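Local coordinates for regulatory protein BlaR1 (Bacillus licheniformis, PDB 1NRF) that probably senses beta-lactam antibiotics through serine acylation of this extracellular C-terminal domain and relays the signal across the membrane to the cytoplasm, at residues A[38-43]-A[164-169]; A[45-50]-A[157-162]; A[185-190]-A[216-221]; A[226-231]-A[245-250]. All coordinates share one frame; numbering follows the deposited sequence.

Contact 1 (A[38-43]-A[164-169]); sequences VLFNSN and ILKKFY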
loop_
_atom_site.group_PDB
_atom_site.type_symbol
_atom_site.label_atom_id
_atom_site.label_comp_id
_atom_site.label_asym_id
_atom_site.label_seq_id
_atom_site.Cartn_x
_atom_site.Cartn_y
_atom_site.Cartn_z
ATOM N N VAL A 38 -6.077 2.678 -10.777
ATOM C CA VAL A 38 -5.660 4.057 -10.924
ATOM C C VAL A 38 -4.171 4.077 -11.239
ATOM O O VAL A 38 -3.364 3.502 -10.505
ATOM C CB VAL A 38 -5.871 4.882 -9.638
ATOM C CG1 VAL A 38 -5.482 6.325 -9.887
ATOM C CG2 VAL A 38 -7.318 4.805 -9.183
ATOM N N LEU A 39 -3.813 4.713 -12.349
ATOM C CA LEU A 39 -2.413 4.861 -12.730
ATOM C C LEU A 39 -2.139 6.355 -12.922
ATOM O O LEU A 39 -2.983 7.077 -13.458
ATOM C CB LEU A 39 -2.132 4.119 -14.024
ATOM C CG LEU A 39 -0.755 4.382 -14.634
ATOM C CD1 LEU A 39 0.300 3.546 -13.912
ATOM C CD2 LEU A 39 -0.793 4.033 -16.113
ATOM N N PHE A 40 -0.977 6.825 -12.478
ATOM C CA PHE A 40 -0.629 8.234 -12.631
ATOM C C PHE A 40 0.723 8.461 -13.297
ATOM O O PHE A 40 1.763 8.043 -12.777
ATOM C CB PHE A 40 -0.653 8.950 -11.276
ATOM C CG PHE A 40 -0.330 10.426 -11.360
ATOM C CD1 PHE A 40 0.897 10.917 -10.899
ATOM C CD2 PHE A 40 -1.243 11.319 -11.919
ATOM C CE1 PHE A 40 1.207 12.278 -10.998
ATOM C CE2 PHE A 40 -0.943 12.677 -12.023
ATOM C CZ PHE A 40 0.290 13.159 -11.559
ATOM N N ASN A 41 0.690 9.132 -14.450
ATOM C CA ASN A 41 1.892 9.459 -15.216
ATOM C C ASN A 41 2.384 10.841 -14.767
ATOM O O ASN A 41 1.766 11.857 -15.075
ATOM C CB ASN A 41 1.567 9.480 -16.713
ATOM C CG ASN A 41 2.809 9.571 -17.586
ATOM O OD1 ASN A 41 3.760 10.288 -17.261
ATOM N ND2 ASN A 41 2.799 8.857 -18.710
ATOM N N SER A 42 3.500 10.867 -14.048
ATOM C CA SER A 42 4.062 12.111 -13.526
ATOM C C SER A 42 4.364 13.150 -14.593
ATOM O O SER A 42 3.943 14.304 -14.483
ATOM C CB SER A 42 5.338 11.825 -12.729
ATOM O OG SER A 42 5.083 10.945 -11.647
ATOM N N ASN A 43 5.105 12.738 -15.616
ATOM C CA ASN A 43 5.472 13.633 -16.708
ATOM C C ASN A 43 4.264 14.159 -17.465
ATOM O O ASN A 43 4.186 15.341 -17.779
ATOM C CB ASN A 43 6.399 12.923 -17.700
ATOM C CG ASN A 43 7.750 12.608 -17.111
ATOM O OD1 ASN A 43 8.103 13.108 -16.045
ATOM N ND2 ASN A 43 8.526 11.782 -17.811
ATOM N N ILE A 164 -1.174 10.105 -2.315
ATOM C CA ILE A 164 -0.326 10.170 -1.127
ATOM C C ILE A 164 0.970 9.377 -1.332
ATOM O O ILE A 164 2.005 9.722 -0.766
ATOM C CB ILE A 164 -1.103 9.714 0.170
ATOM C CG1 ILE A 164 -0.403 10.284 1.407
ATOM C CG2 ILE A 164 -1.215 8.186 0.248
ATOM C CD1 ILE A 164 -1.170 10.061 2.718
ATOM N N LEU A 165 0.921 8.331 -2.156
ATOM C CA LEU A 165 2.129 7.564 -2.449
ATOM C C LEU A 165 3.137 8.484 -3.154
ATOM O O LEU A 165 4.342 8.351 -2.943
ATOM C CB LEU A 165 1.819 6.362 -3.342
ATOM C CG LEU A 165 1.619 4.993 -2.683
ATOM C CD1 LEU A 165 1.071 3.998 -3.697
ATOM C CD2 LEU A 165 2.940 4.496 -2.123
ATOM N N LYS A 166 2.641 9.415 -3.977
ATOM C CA LYS A 166 3.507 10.360 -4.690
ATOM C C LYS A 166 4.091 11.366 -3.696
ATOM O O LYS A 166 5.271 11.731 -3.785
ATOM C CB LYS A 166 2.738 11.111 -5.783
ATOM C CG LYS A 166 3.599 12.140 -6.526
ATOM C CD LYS A 166 2.815 12.907 -7.566
ATOM C CE LYS A 166 3.626 14.070 -8.153
ATOM N NZ LYS A 166 4.771 13.652 -9.006
ATOM N N LYS A 167 3.261 11.816 -2.757
ATOM C CA LYS A 167 3.723 12.743 -1.723
ATOM C C LYS A 167 4.837 12.090 -0.897
ATOM O O LYS A 167 5.757 12.762 -0.422
ATOM C CB LYS A 167 2.571 13.142 -0.793
ATOM C CG LYS A 167 1.657 14.192 -1.377
ATOM C CD LYS A 167 0.983 14.961 -0.276
ATOM C CE LYS A 167 0.068 16.023 -0.847
ATOM N NZ LYS A 167 -1.018 15.407 -1.657
ATOM N N PHE A 168 4.735 10.774 -0.720
ATOM C CA PHE A 168 5.734 10.021 0.025
ATOM C C PHE A 168 7.024 9.915 -0.790
ATOM O O PHE A 168 8.119 10.198 -0.295
ATOM C CB PHE A 168 5.209 8.617 0.336
ATOM C CG PHE A 168 6.295 7.604 0.538
ATOM C CD1 PHE A 168 6.650 6.736 -0.487
ATOM C CD2 PHE A 168 6.993 7.545 1.741
ATOM C CE1 PHE A 168 7.681 5.826 -0.319
ATOM C CE2 PHE A 168 8.023 6.641 1.914
ATOM C CZ PHE A 168 8.370 5.778 0.881
ATOM N N TYR A 169 6.867 9.498 -2.040
ATOM C CA TYR A 169 7.975 9.336 -2.966
ATOM C C TYR A 169 8.744 10.642 -3.123
ATOM O O TYR A 169 9.972 10.656 -3.023
ATOM C CB TYR A 169 7.431 8.892 -4.326
ATOM C CG TYR A 169 8.495 8.611 -5.357
ATOM C CD1 TYR A 169 9.159 7.382 -5.383
ATOM C CD2 TYR A 169 8.862 9.583 -6.288
ATOM C CE1 TYR A 169 10.164 7.128 -6.310
ATOM C CE2 TYR A 169 9.870 9.342 -7.221
ATOM C CZ TYR A 169 10.516 8.111 -7.226
ATOM O OH TYR A 169 11.512 7.862 -8.143
#

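Contact 2 (A[45-50]-A[157-162]); sequences KKYTIY and SPLEQV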
loop_
_atom_site.group_PDB
_atom_site.type_symbol
_atom_site.label_atom_id
_atom_site.label_comp_id
_atom_site.label_asym_id
_atom_site.label_seq_id
_atom_site.Cartn_x
_atom_site.Cartn_y
_atom_site.Cartn_z
ATOM N N LYS A 45 1.327 14.148 -16.252
ATOM C CA LYS A 45 0.358 14.589 -15.247
ATOM C C LYS A 45 -1.003 14.015 -15.642
ATOM O O LYS A 45 -2.020 14.705 -15.597
ATOM C CB LYS A 45 0.270 16.118 -15.206
ATOM C CG LYS A 45 1.597 16.828 -15.008
ATOM C CD LYS A 45 1.391 18.324 -14.830
ATOM C CE LYS A 45 2.697 19.104 -14.969
ATOM N NZ LYS A 45 3.734 18.764 -13.942
ATOM N N LYS A 46 -1.008 12.753 -16.048
ATOM C CA LYS A 46 -2.236 12.103 -16.471
ATOM C C LYS A 46 -2.619 10.872 -15.654
ATOM O O LYS A 46 -1.781 10.033 -15.311
ATOM C CB LYS A 46 -2.137 11.689 -17.938
ATOM C CG LYS A 46 -3.395 10.993 -18.461
ATOM C CD LYS A 46 -3.086 10.072 -19.632
ATOM C CE LYS A 46 -2.313 10.787 -20.726
ATOM N NZ LYS A 46 -3.053 11.966 -21.256
ATOM N N TYR A 47 -3.905 10.779 -15.351
ATOM C CA TYR A 47 -4.433 9.643 -14.627
ATOM C C TYR A 47 -5.135 8.759 -15.635
ATOM O O TYR A 47 -5.865 9.250 -16.503
ATOM C CB TYR A 47 -5.482 10.050 -13.594
ATOM C CG TYR A 47 -4.984 10.828 -12.403
ATOM C CD1 TYR A 47 -5.098 12.215 -12.365
ATOM C CD2 TYR A 47 -4.480 10.171 -11.277
ATOM C CE1 TYR A 47 -4.740 12.933 -11.242
ATOM C CE2 TYR A 47 -4.117 10.885 -10.138
ATOM C CZ TYR A 47 -4.257 12.268 -10.130
ATOM O OH TYR A 47 -3.960 12.990 -9.003
ATOM N N THR A 48 -4.900 7.459 -15.533
ATOM C CA THR A 48 -5.580 6.507 -16.389
ATOM C C THR A 48 -6.306 5.633 -15.383
ATOM O O THR A 48 -5.671 4.981 -14.549
ATOM C CB THR A 48 -4.612 5.645 -17.195
ATOM O OG1 THR A 48 -3.781 6.485 -18.004
ATOM C CG2 THR A 48 -5.389 4.698 -18.104
ATOM N N ILE A 49 -7.632 5.641 -15.425
ATOM C CA ILE A 49 -8.364 4.830 -14.475
ATOM C C ILE A 49 -9.527 4.029 -15.004
ATOM O O ILE A 49 -10.282 4.474 -15.864
ATOM C CB ILE A 49 -8.874 5.667 -13.277
ATOM C CG1 ILE A 49 -9.664 6.873 -13.767
ATOM C CG2 ILE A 49 -7.701 6.101 -12.416
ATOM C CD1 ILE A 49 -10.123 7.775 -12.631
ATOM N N TYR A 50 -9.643 2.824 -14.458
ATOM C CA TYR A 50 -10.708 1.904 -14.796
ATOM C C TYR A 50 -11.656 1.841 -13.598
ATOM O O TYR A 50 -11.206 1.681 -12.452
ATOM C CB TYR A 50 -10.134 0.512 -15.094
ATOM C CG TYR A 50 -11.170 -0.582 -15.049
ATOM C CD1 TYR A 50 -11.083 -1.603 -14.106
ATOM C CD2 TYR A 50 -12.281 -0.550 -15.889
ATOM C CE1 TYR A 50 -12.077 -2.559 -13.991
ATOM C CE2 TYR A 50 -13.287 -1.507 -15.784
ATOM C CZ TYR A 50 -13.179 -2.506 -14.829
ATOM O OH TYR A 50 -14.180 -3.440 -14.696
ATOM N N SER A 157 -9.134 5.812 -0.516
ATOM C CA SER A 157 -9.531 5.349 -1.839
ATOM C C SER A 157 -8.337 5.014 -2.697
ATOM O O SER A 157 -7.231 5.461 -2.423
ATOM C CB SER A 157 -10.348 6.424 -2.560
ATOM O OG SER A 157 -9.516 7.506 -2.949
ATOM N N PRO A 158 -8.540 4.198 -3.743
ATOM C CA PRO A 158 -7.439 3.828 -4.648
ATOM C C PRO A 158 -6.771 5.096 -5.207
ATOM O O PRO A 158 -5.558 5.158 -5.366
ATOM C CB PRO A 158 -8.149 3.027 -5.732
ATOM C CG PRO A 158 -9.231 2.321 -4.956
ATOM C CD PRO A 158 -9.753 3.400 -4.026
ATOM N N LEU A 159 -7.587 6.110 -5.491
ATOM C CA LEU A 159 -7.114 7.386 -6.020
ATOM C C LEU A 159 -6.310 8.124 -4.951
ATOM O O LEU A 159 -5.252 8.702 -5.234
ATOM C CB LEU A 159 -8.306 8.241 -6.460
ATOM C CG LEU A 159 -7.974 9.616 -7.041
ATOM C CD1 LEU A 159 -7.080 9.455 -8.258
ATOM C CD2 LEU A 159 -9.260 10.337 -7.408
ATOM N N GLU A 160 -6.818 8.109 -3.723
ATOM C CA GLU A 160 -6.125 8.755 -2.616
ATOM C C GLU A 160 -4.783 8.062 -2.371
ATOM O O GLU A 160 -3.777 8.710 -2.089
ATOM C CB GLU A 160 -6.983 8.709 -1.355
ATOM C CG GLU A 160 -8.008 9.834 -1.253
ATOM C CD GLU A 160 -8.976 9.660 -0.074
ATOM O OE1 GLU A 160 -9.639 10.646 0.293
ATOM O OE2 GLU A 160 -9.087 8.542 0.480
ATOM N N GLN A 161 -4.771 6.743 -2.485
ATOM C CA GLN A 161 -3.543 5.976 -2.301
ATOM C C GLN A 161 -2.450 6.499 -3.251
ATOM O O GLN A 161 -1.336 6.801 -2.816
ATOM C CB GLN A 161 -3.795 4.485 -2.584
ATOM C CG GLN A 161 -4.671 3.753 -1.573
ATOM C CD GLN A 161 -3.873 3.128 -0.427
ATOM O OE1 GLN A 161 -4.302 2.140 0.174
ATOM N NE2 GLN A 161 -2.721 3.710 -0.117
ATOM N N VAL A 162 -2.775 6.603 -4.542
ATOM C CA VAL A 162 -1.828 7.091 -5.551
ATOM C C VAL A 162 -1.314 8.487 -5.216
ATOM O O VAL A 162 -0.103 8.727 -5.232
ATOM C CB VAL A 162 -2.467 7.120 -6.990
ATOM C CG1 VAL A 162 -1.616 7.971 -7.931
ATOM C CG2 VAL A 162 -2.595 5.687 -7.553
#

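Contact 3 (A[185-190]-A[216-221]); sequences DSIRLE and IGYVET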
loop_
_atom_site.group_PDB
_atom_site.type_symbol
_atom_site.label_atom_id
_atom_site.label_comp_id
_atom_site.label_asym_id
_atom_site.label_seq_id
_atom_site.Cartn_x
_atom_site.Cartn_y
_atom_site.Cartn_z
ATOM N N ASP A 185 13.176 1.110 0.262
ATOM C CA ASP A 185 13.840 -0.180 0.094
ATOM C C ASP A 185 12.988 -1.330 0.611
ATOM O O ASP A 185 13.008 -2.419 0.045
ATOM C CB ASP A 185 15.181 -0.211 0.828
ATOM C CG ASP A 185 16.145 0.838 0.331
ATOM O OD1 ASP A 185 16.268 0.994 -0.902
ATOM O OD2 ASP A 185 16.790 1.499 1.175
ATOM N N SER A 186 12.251 -1.094 1.690
ATOM C CA SER A 186 11.409 -2.133 2.270
ATOM C C SER A 186 10.354 -2.665 1.299
ATOM O O SER A 186 9.926 -3.813 1.413
ATOM C CB SER A 186 10.713 -1.604 3.527
ATOM O OG SER A 186 9.874 -0.500 3.217
ATOM N N ILE A 187 9.936 -1.835 0.350
ATOM C CA ILE A 187 8.915 -2.238 -0.610
ATOM C C ILE A 187 9.389 -2.417 -2.057
ATOM O O ILE A 187 8.591 -2.745 -2.932
ATOM C CB ILE A 187 7.765 -1.240 -0.606
ATOM C CG1 ILE A 187 8.291 0.135 -1.013
ATOM C CG2 ILE A 187 7.129 -1.195 0.779
ATOM C CD1 ILE A 187 7.221 1.141 -1.286
ATOM N N ARG A 188 10.674 -2.190 -2.315
ATOM C CA ARG A 188 11.219 -2.363 -3.661
ATOM C C ARG A 188 11.137 -3.860 -3.948
ATOM O O ARG A 188 11.718 -4.658 -3.218
ATOM C CB ARG A 188 12.678 -1.899 -3.698
ATOM C CG ARG A 188 13.218 -1.576 -5.079
ATOM C CD ARG A 188 14.673 -1.141 -5.002
ATOM N NE ARG A 188 14.911 -0.153 -3.945
ATOM C CZ ARG A 188 14.508 1.116 -3.974
ATOM N NH1 ARG A 188 14.779 1.923 -2.956
ATOM N NH2 ARG A 188 13.843 1.587 -5.019
ATOM N N LEU A 189 10.428 -4.242 -5.005
ATOM C CA LEU A 189 10.257 -5.660 -5.340
ATOM C C LEU A 189 11.166 -6.278 -6.405
ATOM O O LEU A 189 11.790 -7.310 -6.161
ATOM C CB LEU A 189 8.809 -5.919 -5.744
ATOM C CG LEU A 189 7.793 -5.649 -4.641
ATOM C CD1 LEU A 189 6.382 -5.684 -5.219
ATOM C CD2 LEU A 189 7.975 -6.679 -3.533
ATOM N N GLU A 190 11.215 -5.662 -7.583
ATOM C CA GLU A 190 12.021 -6.163 -8.695
ATOM C C GLU A 190 12.603 -5.045 -9.555
ATOM O O GLU A 190 12.305 -3.868 -9.365
ATOM C CB GLU A 190 11.176 -7.049 -9.613
ATOM C CG GLU A 190 10.672 -8.332 -9.005
ATOM C CD GLU A 190 10.148 -9.304 -10.054
ATOM O OE1 GLU A 190 10.917 -9.666 -10.973
ATOM O OE2 GLU A 190 8.972 -9.708 -9.961
ATOM N N ILE A 216 -0.786 -1.478 -4.241
ATOM C CA ILE A 216 -0.407 -0.118 -4.567
ATOM C C ILE A 216 1.101 -0.058 -4.696
ATOM O O ILE A 216 1.799 -0.958 -4.249
ATOM C CB ILE A 216 -0.861 0.872 -3.455
ATOM C CG1 ILE A 216 -0.018 0.678 -2.183
ATOM C CG2 ILE A 216 -2.329 0.643 -3.141
ATOM C CD1 ILE A 216 -0.377 1.638 -1.056
ATOM N N GLY A 217 1.597 1.009 -5.308
ATOM C CA GLY A 217 3.025 1.156 -5.475
ATOM C C GLY A 217 3.351 2.024 -6.670
ATOM O O GLY A 217 2.522 2.799 -7.141
ATOM N N TYR A 218 4.571 1.903 -7.170
ATOM C CA TYR A 218 4.968 2.700 -8.312
ATOM C C TYR A 218 6.067 2.034 -9.138
ATOM O O TYR A 218 6.694 1.058 -8.719
ATOM C CB TYR A 218 5.402 4.094 -7.834
ATOM C CG TYR A 218 6.291 4.053 -6.623
ATOM C CD1 TYR A 218 7.669 3.878 -6.750
ATOM C CD2 TYR A 218 5.750 4.114 -5.336
ATOM C CE1 TYR A 218 8.486 3.760 -5.627
ATOM C CE2 TYR A 218 6.557 3.992 -4.210
ATOM C CZ TYR A 218 7.922 3.816 -4.361
ATOM O OH TYR A 218 8.722 3.672 -3.257
ATOM N N VAL A 219 6.254 2.548 -10.342
ATOM C CA VAL A 219 7.282 2.040 -11.234
ATOM C C VAL A 219 8.217 3.199 -11.541
ATOM O O VAL A 219 7.777 4.285 -11.948
ATOM C CB VAL A 219 6.687 1.509 -12.557
ATOM C CG1 VAL A 219 7.811 1.131 -13.514
ATOM C CG2 VAL A 219 5.801 0.297 -12.283
ATOM N N GLU A 220 9.505 2.977 -11.327
ATOM C CA GLU A 220 10.477 4.014 -11.605
ATOM C C GLU A 220 11.233 3.698 -12.881
ATOM O O GLU A 220 11.863 2.643 -12.987
ATOM C CB GLU A 220 11.473 4.128 -10.459
ATOM C CG GLU A 220 10.821 4.217 -9.107
ATOM C CD GLU A 220 11.824 4.111 -7.993
ATOM O OE1 GLU A 220 12.448 5.140 -7.657
ATOM O OE2 GLU A 220 11.992 2.989 -7.466
ATOM N N THR A 221 11.157 4.605 -13.853
ATOM C CA THR A 221 11.892 4.427 -15.100
ATOM C C THR A 221 13.054 5.423 -15.094
ATOM O O THR A 221 13.292 6.125 -14.098
ATOM C CB THR A 221 11.011 4.661 -16.364
ATOM O OG1 THR A 221 10.613 6.041 -16.445
ATOM C CG2 THR A 221 9.772 3.746 -16.331
#

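Contact 4 (A[226-231]-A[245-250]); sequences FFFAVH and EIALSI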
loop_
_atom_site.group_PDB
_atom_site.type_symbol
_atom_site.label_atom_id
_atom_site.label_comp_id
_atom_site.label_asym_id
_atom_site.label_seq_id
_atom_site.Cartn_x
_atom_site.Cartn_y
_atom_site.Cartn_z
ATOM N N PHE A 226 5.684 6.091 -12.395
ATOM C CA PHE A 226 4.272 5.769 -12.488
ATOM C C PHE A 226 3.753 5.313 -11.142
ATOM O O PHE A 226 4.316 4.407 -10.540
ATOM C CB PHE A 226 4.056 4.655 -13.525
ATOM C CG PHE A 226 4.413 5.052 -14.926
ATOM C CD1 PHE A 226 3.444 5.580 -15.781
ATOM C CD2 PHE A 226 5.728 4.945 -15.378
ATOM C CE1 PHE A 226 3.777 6.003 -17.072
ATOM C CE2 PHE A 226 6.083 5.365 -16.666
ATOM C CZ PHE A 226 5.106 5.896 -17.518
ATOM N N PHE A 227 2.676 5.933 -10.679
ATOM C CA PHE A 227 2.066 5.566 -9.407
ATOM C C PHE A 227 0.769 4.839 -9.710
ATOM O O PHE A 227 -0.018 5.288 -10.534
ATOM C CB PHE A 227 1.791 6.813 -8.561
ATOM C CG PHE A 227 3.035 7.544 -8.134
ATOM C CD1 PHE A 227 3.576 8.549 -8.929
ATOM C CD2 PHE A 227 3.680 7.204 -6.951
ATOM C CE1 PHE A 227 4.737 9.203 -8.555
ATOM C CE2 PHE A 227 4.843 7.850 -6.566
ATOM C CZ PHE A 227 5.376 8.855 -7.371
ATOM N N PHE A 228 0.542 3.712 -9.043
ATOM C CA PHE A 228 -0.658 2.921 -9.292
ATOM C C PHE A 228 -1.291 2.318 -8.035
ATOM O O PHE A 228 -0.643 2.126 -7.007
ATOM C CB PHE A 228 -0.329 1.780 -10.261
ATOM C CG PHE A 228 0.704 0.839 -9.732
ATOM C CD1 PHE A 228 2.053 1.087 -9.926
ATOM C CD2 PHE A 228 0.330 -0.265 -8.965
ATOM C CE1 PHE A 228 3.025 0.253 -9.359
ATOM C CE2 PHE A 228 1.290 -1.104 -8.393
ATOM C CZ PHE A 228 2.644 -0.840 -8.592
ATOM N N ALA A 229 -2.572 2.003 -8.145
ATOM C CA ALA A 229 -3.309 1.410 -7.054
ATOM C C ALA A 229 -4.463 0.617 -7.643
ATOM O O ALA A 229 -5.207 1.108 -8.495
ATOM C CB ALA A 229 -3.829 2.499 -6.106
ATOM N N VAL A 230 -4.584 -0.624 -7.198
ATOM C CA VAL A 230 -5.642 -1.506 -7.638
ATOM C C VAL A 230 -6.376 -2.003 -6.403
ATOM O O VAL A 230 -5.740 -2.401 -5.424
ATOM C CB VAL A 230 -5.081 -2.741 -8.386
ATOM C CG1 VAL A 230 -6.143 -3.818 -8.491
ATOM C CG2 VAL A 230 -4.617 -2.348 -9.775
ATOM N N HIS A 231 -7.706 -1.953 -6.429
ATOM C CA HIS A 231 -8.477 -2.478 -5.317
ATOM C C HIS A 231 -9.500 -3.432 -5.887
ATOM O O HIS A 231 -10.194 -3.092 -6.845
ATOM C CB HIS A 231 -9.177 -1.378 -4.525
ATOM C CG HIS A 231 -10.023 -1.906 -3.404
ATOM N ND1 HIS A 231 -11.311 -2.366 -3.594
ATOM C CD2 HIS A 231 -9.733 -2.130 -2.102
ATOM C CE1 HIS A 231 -11.772 -2.854 -2.459
ATOM N NE2 HIS A 231 -10.835 -2.723 -1.538
ATOM N N GLU A 245 -1.431 -9.384 -9.173
ATOM C CA GLU A 245 -1.408 -10.003 -10.489
ATOM C C GLU A 245 -2.195 -9.174 -11.496
ATOM O O GLU A 245 -1.741 -8.972 -12.618
ATOM C CB GLU A 245 -1.965 -11.431 -10.429
ATOM C CG GLU A 245 -1.018 -12.431 -9.774
ATOM C CD GLU A 245 -0.975 -13.775 -10.507
ATOM O OE1 GLU A 245 -0.725 -13.775 -11.738
ATOM O OE2 GLU A 245 -1.178 -14.830 -9.857
ATOM N N ILE A 246 -3.368 -8.692 -11.100
ATOM C CA ILE A 246 -4.191 -7.870 -11.979
ATOM C C ILE A 246 -3.447 -6.583 -12.356
ATOM O O ILE A 246 -3.276 -6.271 -13.537
ATOM C CB ILE A 246 -5.518 -7.497 -11.301
ATOM C CG1 ILE A 246 -6.372 -8.749 -11.114
ATOM C CG2 ILE A 246 -6.252 -6.452 -12.127
ATOM C CD1 ILE A 246 -7.650 -8.531 -10.305
ATOM N N ALA A 247 -3.005 -5.837 -11.350
ATOM C CA ALA A 247 -2.275 -4.594 -11.593
ATOM C C ALA A 247 -1.102 -4.838 -12.532
ATOM O O ALA A 247 -0.843 -4.049 -13.436
ATOM C CB ALA A 247 -1.757 -4.017 -10.277
ATOM N N LEU A 248 -0.398 -5.936 -12.291
ATOM C CA LEU A 248 0.774 -6.316 -13.071
ATOM C C LEU A 248 0.476 -6.664 -14.530
ATOM O O LEU A 248 1.256 -6.335 -15.416
ATOM C CB LEU A 248 1.483 -7.484 -12.376
ATOM C CG LEU A 248 2.853 -7.200 -11.750
ATOM C CD1 LEU A 248 2.977 -5.759 -11.292
ATOM C CD2 LEU A 248 3.056 -8.165 -10.597
ATOM N N SER A 249 -0.647 -7.323 -14.785
ATOM C CA SER A 249 -1.002 -7.665 -16.149
ATOM C C SER A 249 -1.348 -6.365 -16.857
ATOM O O SER A 249 -0.935 -6.137 -17.992
ATOM C CB SER A 249 -2.198 -8.615 -16.184
ATOM O OG SER A 249 -3.386 -7.967 -15.771
ATOM N N ILE A 250 -2.094 -5.497 -16.177
ATOM C CA ILE A 250 -2.458 -4.217 -16.776
ATOM C C ILE A 250 -1.205 -3.379 -17.008
ATOM O O ILE A 250 -1.057 -2.770 -18.057
ATOM C CB ILE A 250 -3.458 -3.434 -15.892
ATOM C CG1 ILE A 250 -4.759 -4.231 -15.770
ATOM C CG2 ILE A 250 -3.731 -2.049 -16.491
ATOM C CD1 ILE A 250 -5.805 -3.577 -14.899
#

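Contact 1 (A[38-43]-A[164-169])
F40, facing helix 158-170 from near the end of its strand, meets the aliphatic part of K166. Its ring carbon CE1 lies 3.8 Å from K166 CD and 4.1 Å from K166 CE, and the lysine chain runs obliquely past the ring. F40 has CG anti to its own N (chi1 -179°), which carries the ring away from the strand and toward the helix. Two residues on, where the strand has given way to a turn, S42 meets the other end of the same lysine: OG is 3.8 Å from K166 NZ, too far for a hydrogen bond. The serine hydroxyl is instead bonded to the carbonyl of T225. K166 spans both residues because its chain is extended as far as CE and bends only at the last torsion (chi4 69°), turning the ammonium group toward the turn. On the sheet, strand 33-41 pairs with 46-50 and 225-234; F40 also rests on V162 and on the ring of Y47, while K166 packs on F227 of the neighbouring strand.

Contact 2 (A[45-50]-A[157-162])
Y47 holds CG beside its backbone N (chi1 -69°), and L159 holds CG anti to N (chi1 -180°) with a further turn at chi2 (59°); together these bring the leucine's CD1 methyl to the tyrosine ring. CD1 of L159 sits 3.8 Å from Y47 CE2 and 4.0 Å from Y47 CD2, the two side chains crossing at about a right angle. One helical turn on, V162 CG1 comes to the ring's edge, near its plane, 4.4 Å from Y47 CE2. Strand 46-50 belongs to the central sheet of the penicillin-binding transpeptidase fold, and helix 158-170 packs on one face of it; the strand starts at a G1 beta bulge in which K45 and K46 both face N41. The ring is held at its far end too, since Y47 OH bonds to N163 OD1 and to the backbone N of L14. At the helix start S157 and E160 form a capping box: E160 N reaches S157 OG, and S157 N reaches E160 OE2, each at 2.9 Å.

Contact 3 (A[185-190]-A[216-221])
Charge joins the two segments at their outer side, where R188 and E220 make a salt bridge. NH2 of R188 lies 3.4 Å from E220 OE2, a long pairing rather than a hydrogen bond, with the carboxylate oxygen at the guanidinium edge and the two planar groups 32° apart. The shorter grip on the arginine comes from within its own segment: R188 NH1 donates to D185 OD1 at 2.7 Å and almost straight (175°), approaching from above the aspartate carboxylate plane. This network holds the guanidinium between two carboxylates and so limits its rotation. E220 has a second partner, since OE1 is bonded to the hydroxyl of Y169.

The apolar part lies deeper. The I187 CD1 methyl packs 4.1 Å from Y218 CZ and sits beside the hydroxyl, 3.5 Å from Y218 OH, the side chains crossing at about a right angle. Between strands 188-192 and 211-220 runs strand 195-205, which carries K200, probably of the K(T/S)G motif found in penicillin-binding proteins, so the side chains meet over an intervening strand. I187 is also about 10 Å, side chain to side chain, from S63, the presumed acylated serine.

Backbone pairing reaches that middle strand from either segment: I187 bonds with G199, and I216 with K200. L189 and E190 both face L197 in a classic beta bulge.

Contact 4 (A[226-231]-A[245-250])
The carbonyl oxygen of I246, a residue whose side chain faces V230 across the contact, is gripped by two donors inside the helix. S249 OG donates to I246 O at 2.8 Å, with a C=O...donor angle of 127°, and the regular helical bond from I250 N to I246 O measures 3.0 Å. Across to the strand, V230 CG2 packs on A247 CB, though the modelled 3.3 Å is too short for two methyls and the exact spacing doubtful. V230 has CG1 anti to N (chi1 164°), and that branch reaches toward I246 CG2 at 4.5 Å. F228 adds a looser touch, CD2 lying 4.5 Å from A247 CB. Helix 239-253 passes over strand 225-234, the two local axes making 134° and approaching to 8.6 Å; alanine's small side chain suits so close a passage. F37 and F215, from the strands on either side, extend the apolar surface. No hydrogen bond links the segments, so what joins helix to strand here is the packing of buried apolar side chains.

How the contacts relate
All four contacts are built on one mixed sheet, and their centres lie about 8 to 17 Å apart. Contacts 1 and 2 share helix 158-170 and use neighbouring strands, 33-41 and 46-50; along the chain contact 2 is nested inside the loop closed by contact 1. Contacts 3 and 4 follow in series and use the adjacent strands 211-220 and 225-234. F40 N bonds to F227 O, tying contact 1 to contact 4, and V219 N bonds to F226 O, tying 3 to 4. Helix 158-170 and helix 239-253 pack against opposite faces of strand 225-234, a sheet between helices, as in the beta-lactamase superfamily that this sensor domain belongs to.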